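Local atomic coordinates of FAD-binding PCMH-type domain-containing protein (Gibberella zeae, PDB entry 6YJO), a protein that carries a doubly covalently bound FAD and probably acts as an oligosaccharide-oxidising flavoenzyme of the oxygen-dependent FAD-linked oxidoreductase family. Residues A71-T76 with G114-V119; S349-A354 with F410-K415. All blocks are in the same frame, centred on the assembly; numbering follows the deposited sequence.

Contact 1: residues A71-T76 with G114-V119; sequences AIALPT and GHLVIV
V117 pairs with I72 and bonds to the flanking residues A71 and A73. V117 N donates to A71 O at 2.9 Å, with 164° at the hydrogen. V117 O accepts from A73 N, a more bent bond of 145°. A73 O receives V119 N at 2.9 Å. This is the ladder of two parallel strands, 71-73 and 116-119. Two carbonyls also take CA-H...O contacts: I72 CA lies 3.2 Å from V117 O, and L116 CA faces A71 O. Elsewhere, L116 bonds through its backbone to R94 and to S96 of strand 95-98, I72 to I47, L74 to P45 and H115 to A70. The H115 ring is held by S96 at ND1 and E112 at NE2. I72 CG2 meets V119 CG2 at 3.7 Å on one face. A71 and A73 meet L116 CD1 on the other. The ladder stops after A73 O. P75 has no N-H for V119 O, and its CD lies 3.2 Å from that oxygen. Its CG packs on I118 CG2 at 3.6 Å, and both side chains touch helix 78-90. Three N-H...O bonds in an apolar setting thus hold 71-73 as the outer strand, next to 116-119, of the three-stranded parallel sheet.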
loop_
_atom_site.group_PDB
_atom_site.type_symbol
_atom_site.label_atom_id
_atom_site.label_comp_id
_atom_site.label_asym_id
_atom_site.label_seq_id
_atom_site.Cartn_x
_atom_site.Cartn_y
_atom_site.Cartn_z
ATOM N N ALA A 71 19.523 -14.362 -9.289
ATOM C CA ALA A 71 18.766 -15.595 -9.131
ATOM C C ALA A 71 17.420 -15.269 -8.498
ATOM O O ALA A 71 17.240 -14.218 -7.877
ATOM C CB ALA A 71 19.513 -16.630 -8.281
ATOM N N ILE A 72 16.468 -16.179 -8.691
ATOM C CA ILE A 72 15.177 -16.153 -8.013
ATOM C C ILE A 72 15.098 -17.388 -7.128
ATOM O O ILE A 72 15.261 -18.516 -7.610
ATOM C CB ILE A 72 14.000 -16.136 -9.002
ATOM C CG1 ILE A 72 14.004 -14.875 -9.867
ATOM C CG2 ILE A 72 12.689 -16.241 -8.238
ATOM C CD1 ILE A 72 13.104 -14.995 -11.080
ATOM N N ALA A 73 14.856 -17.179 -5.837
ATOM C CA ALA A 73 14.493 -18.264 -4.937
ATOM C C ALA A 73 12.976 -18.344 -4.833
ATOM O O ALA A 73 12.272 -17.339 -4.968
ATOM C CB ALA A 73 15.106 -18.064 -3.550
ATOM N N LEU A 74 12.477 -19.557 -4.619
ATOM C CA LEU A 74 11.049 -19.821 -4.457
ATOM C C LEU A 74 10.866 -20.671 -3.205
ATOM O O LEU A 74 10.558 -21.867 -3.285
ATOM C CB LEU A 74 10.479 -20.507 -5.699
ATOM C CG LEU A 74 8.975 -20.796 -5.684
ATOM C CD1 LEU A 74 8.175 -19.521 -5.436
ATOM C CD2 LEU A 74 8.537 -21.452 -6.984
ATOM N N PRO A 75 11.062 -20.082 -2.027
ATOM C CA PRO A 75 10.955 -20.852 -0.786
ATOM C C PRO A 75 9.519 -21.256 -0.491
ATOM O O PRO A 75 8.558 -20.665 -0.988
ATOM C CB PRO A 75 11.479 -19.878 0.273
ATOM C CG PRO A 75 11.150 -18.533 -0.283
ATOM C CD PRO A 75 11.390 -18.670 -1.764
ATOM N N THR A 76 9.388 -22.294 0.336
ATOM C CA THR A 76 8.112 -22.647 0.942
ATOM C C THR A 76 8.210 -22.778 2.454
ATOM O O THR A 76 7.187 -23.017 3.103
ATOM C CB THR A 76 7.563 -23.959 0.359
ATOM O OG1 THR A 76 8.388 -25.055 0.770
ATOM C CG2 THR A 76 7.513 -23.888 -1.162
ATOM N N GLY A 114 20.533 -7.737 -10.846
ATOM C CA GLY A 114 21.616 -8.318 -10.084
ATOM C C GLY A 114 21.302 -8.574 -8.629
ATOM O O GLY A 114 22.226 -8.632 -7.811
ATOM N N HIS A 115 20.029 -8.735 -8.280
ATOM C CA HIS A 115 19.618 -9.117 -6.937
ATOM C C HIS A 115 19.289 -10.601 -6.898
ATOM O O HIS A 115 18.833 -11.176 -7.888
ATOM C CB HIS A 115 18.378 -8.336 -6.484
ATOM C CG HIS A 115 18.665 -6.955 -5.987
ATOM N ND1 HIS A 115 17.985 -6.393 -4.928
ATOM C CD2 HIS A 115 19.539 -6.013 -6.415
ATOM C CE1 HIS A 115 18.435 -5.169 -4.717
ATOM N NE2 HIS A 115 19.379 -4.914 -5.606
ATOM N N LEU A 116 19.516 -11.216 -5.740
ATOM C CA LEU A 116 18.795 -12.433 -5.401
ATOM C C LEU A 116 17.399 -12.026 -4.966
ATOM O O LEU A 116 17.236 -11.196 -4.069
ATOM C CB LEU A 116 19.498 -13.216 -4.290
ATOM C CG LEU A 116 18.675 -14.345 -3.647
ATOM C CD1 LEU A 116 18.374 -15.472 -4.640
ATOM C CD2 LEU A 116 19.380 -14.898 -2.415
ATOM N N VAL A 117 16.389 -12.579 -5.624
ATOM C CA VAL A 117 14.999 -12.214 -5.375
ATOM C C VAL A 117 14.281 -13.419 -4.790
ATOM O O VAL A 117 14.120 -14.443 -5.463
ATOM C CB VAL A 117 14.313 -11.707 -6.654
ATOM C CG1 VAL A 117 12.829 -11.509 -6.415
ATOM C CG2 VAL A 117 14.952 -10.401 -7.106
ATOM N N ILE A 118 13.847 -13.284 -3.540
ATOM C CA ILE A 118 13.232 -14.362 -2.773
ATOM C C ILE A 118 11.722 -14.196 -2.916
ATOM O O ILE A 118 11.119 -13.320 -2.290
ATOM C CB ILE A 118 13.680 -14.325 -1.307
ATOM C CG1 ILE A 118 15.206 -14.469 -1.214
ATOM C CG2 ILE A 118 12.990 -15.417 -0.495
ATOM C CD1 ILE A 118 15.772 -14.292 0.185
ATOM N N VAL A 119 11.112 -15.033 -3.752
ATOM C CA VAL A 119 9.681 -14.965 -4.034
ATOM C C VAL A 119 8.951 -15.807 -2.993
ATOM O O VAL A 119 8.963 -17.039 -3.052
ATOM C CB VAL A 119 9.370 -15.446 -5.457
ATOM C CG1 VAL A 119 7.858 -15.554 -5.671
ATOM C CG2 VAL A 119 9.989 -14.510 -6.492
#

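Contact 2: residues S349-A354 with F410-K415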
loop_
_atom_site.group_PDB
_atom_site.type_symbol
_atom_site.label_atom_id
_atom_site.label_comp_id
_atom_site.label_asym_id
_atom_site.label_seq_id
_atom_site.Cartn_x
_atom_site.Cartn_y
_atom_site.Cartn_z
ATOM N N SER A 349 1.582 10.040 -5.019
ATOM C CA SER A 349 0.648 10.189 -3.914
ATOM C C SER A 349 0.892 11.505 -3.189
ATOM O O SER A 349 1.862 12.223 -3.448
ATOM C CB SER A 349 0.769 9.027 -2.918
ATOM O OG SER A 349 2.088 8.943 -2.407
ATOM N N LEU A 350 -0.021 11.811 -2.268
ATOM C CA LEU A 350 0.155 12.889 -1.306
ATOM C C LEU A 350 -0.546 12.493 -0.016
ATOM O O LEU A 350 -1.548 11.774 -0.035
ATOM C CB LEU A 350 -0.400 14.227 -1.812
ATOM C CG LEU A 350 0.427 14.984 -2.851
ATOM C CD1 LEU A 350 -0.334 16.223 -3.306
ATOM C CD2 LEU A 350 1.789 15.369 -2.285
ATOM N N MET A 351 -0.002 12.958 1.104
ATOM C CA MET A 351 -0.575 12.756 2.434
ATOM C C MET A 351 -0.721 14.139 3.063
ATOM O O MET A 351 0.076 14.546 3.911
ATOM C CB MET A 351 0.309 11.819 3.285
ATOM C CG MET A 351 0.411 10.401 2.744
ATOM S SD MET A 351 -0.253 9.158 3.874
ATOM C CE MET A 351 -1.965 9.671 3.974
ATOM N N THR A 352 -1.755 14.863 2.642
ATOM C CA THR A 352 -1.929 16.262 3.007
ATOM C C THR A 352 -2.784 16.413 4.258
ATOM O O THR A 352 -3.523 15.512 4.661
ATOM C CB THR A 352 -2.588 17.056 1.872
ATOM O OG1 THR A 352 -3.931 16.595 1.675
ATOM C CG2 THR A 352 -1.812 16.911 0.583
ATOM N N LYS A 353 -2.662 17.585 4.873
ATOM C CA LYS A 353 -3.674 18.110 5.769
ATOM C C LYS A 353 -4.752 18.825 4.956
ATOM O O LYS A 353 -4.670 18.936 3.730
ATOM C CB LYS A 353 -3.037 19.063 6.779
ATOM C CG LYS A 353 -2.011 18.403 7.685
ATOM C CD LYS A 353 -1.220 19.429 8.483
ATOM C CE LYS A 353 -0.329 18.765 9.523
ATOM N NZ LYS A 353 -1.095 18.276 10.703
ATOM N N ALA A 354 -5.783 19.292 5.651
ATOM C CA ALA A 354 -6.808 20.136 5.052
ATOM C C ALA A 354 -6.195 21.231 4.189
ATOM O O ALA A 354 -5.438 22.073 4.679
ATOM C CB ALA A 354 -7.658 20.756 6.163
ATOM N N PHE A 410 5.163 4.749 10.980
ATOM C CA PHE A 410 4.293 5.444 10.041
ATOM C C PHE A 410 4.005 6.860 10.542
ATOM O O PHE A 410 3.502 7.022 11.666
ATOM C CB PHE A 410 2.983 4.681 9.860
ATOM C CG PHE A 410 2.056 5.291 8.839
ATOM C CD1 PHE A 410 2.211 5.009 7.488
ATOM C CD2 PHE A 410 1.028 6.136 9.228
ATOM C CE1 PHE A 410 1.367 5.561 6.548
ATOM C CE2 PHE A 410 0.176 6.690 8.287
ATOM C CZ PHE A 410 0.348 6.401 6.945
ATOM N N PRO A 411 4.289 7.895 9.750
ATOM C CA PRO A 411 4.309 9.259 10.292
ATOM C C PRO A 411 3.067 10.098 10.016
ATOM O O PRO A 411 2.968 11.221 10.524
ATOM C CB PRO A 411 5.521 9.866 9.583
ATOM C CG PRO A 411 5.448 9.243 8.207
ATOM C CD PRO A 411 4.863 7.847 8.392
ATOM N N HIS A 412 2.114 9.589 9.230
ATOM C CA HIS A 412 1.080 10.424 8.632
ATOM C C HIS A 412 -0.271 10.324 9.340
ATOM O O HIS A 412 -1.292 10.713 8.761
ATOM C CB HIS A 412 0.926 10.076 7.150
ATOM C CG HIS A 412 2.192 10.215 6.362
ATOM N ND1 HIS A 412 2.915 11.389 6.314
ATOM C CD2 HIS A 412 2.863 9.330 5.589
ATOM C CE1 HIS A 412 3.977 11.219 5.547
ATOM N NE2 HIS A 412 3.969 9.978 5.094
ATOM N N ARG A 413 -0.304 9.834 10.581
ATOM C CA ARG A 413 -1.578 9.781 11.294
ATOM C C ARG A 413 -2.173 11.166 11.504
ATOM O O ARG A 413 -3.383 11.280 11.732
ATOM C CB ARG A 413 -1.407 9.065 12.634
ATOM C CG ARG A 413 -1.100 7.590 12.477
ATOM C CD ARG A 413 -0.945 6.875 13.802
ATOM N NE ARG A 413 -0.253 5.606 13.603
ATOM C CZ ARG A 413 -0.783 4.561 12.978
ATOM N NH1 ARG A 413 -2.018 4.631 12.499
ATOM N NH2 ARG A 413 -0.081 3.446 12.834
ATOM N N ASP A 414 -1.357 12.216 11.425
ATOM C CA ASP A 414 -1.855 13.580 11.539
ATOM C C ASP A 414 -2.391 14.124 10.222
ATOM O O ASP A 414 -2.962 15.219 10.208
ATOM C CB ASP A 414 -0.749 14.501 12.067
ATOM C CG ASP A 414 0.468 14.536 11.156
ATOM O OD1 ASP A 414 0.517 13.748 10.186
ATOM O OD2 ASP A 414 1.379 15.354 11.408
ATOM N N LYS A 415 -2.221 13.393 9.125
ATOM C CA LYS A 415 -2.724 13.851 7.840
ATOM C C LYS A 415 -4.215 13.547 7.716
ATOM O O LYS A 415 -4.757 12.658 8.377
ATOM C CB LYS A 415 -1.952 13.197 6.695
ATOM C CG LYS A 415 -0.434 13.353 6.788
ATOM C CD LYS A 415 -0.014 14.819 6.883
ATOM C CE LYS A 415 1.505 14.963 6.915
ATOM N NZ LYS A 415 2.117 14.259 8.076
#
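K415 NZ is held by two groups of its own loop, while its methylenes lie against M351 of the strand. It forms a salt bridge with D414 OD1 at 2.7 Å, meeting that oxygen on the syn side, 18° out of the carboxylate plane. A weak, 3.5 Å hydrogen bond runs from NZ to H412 ND1, in the plane of the imidazole at its edge. The bend at chi2 (-56°) lays the lysine CD against M351 O, 3.0 Å away; the bend at chi4 turns NZ to D414 and H412. The other carboxylate oxygen, D414 OD2, faces K353 NZ across the contact in a long salt bridge of 3.9 Å. One aspartate thereby serves two lysines, one from each segment.

M351 supplies the apolar half. Its CB lies over one face of the H412 ring, 4.0 Å from the centroid, a CH-pi contact. P411 CG covers the opposite face. The methionine chain bends at chi2 and chi3, and SD comes 3.6 Å from H412 CD2, oblique to the ring. SD also makes an oblique Met-aromatic contact with F410, at 4.2 Å from CZ. The imidazole is therefore sandwiched on both faces and has polar partners at both nitrogens, since NE2 makes weak bonds to M456 O and Y474 O.

The strand side is fixed by strand 417-423, where W419 bonds to T352 OG1. Strand 346-352 is an outer strand of the antiparallel sheet, and the loop folds back onto its end. The shared carboxylate would partly offset the two lysine charges, while M351 joins the buried rings to the sheet.

Contact 1 and contact 2 lie on opposite sides of the chain's centre. Their centres are 34 Å apart and their nearest atoms about 22 Å, so they do not touch. FAD relates them. In contact 1, the I118 side chain is about 7 Å from the cofactor and about 5 Å from that of A97, an FAD-binding residue. In contact 2, the F410 side chain is about 9 Å from FAD, and that of M351 is about 4 Å from that of the FAD-binding Y457. S349 OG also bonds to Y457 N. This is consistent with a second-shell position for both contacts. One contact is a parallel strand pair in the FAD-binding domain. The other joins a loop to the seven-stranded antiparallel sheet.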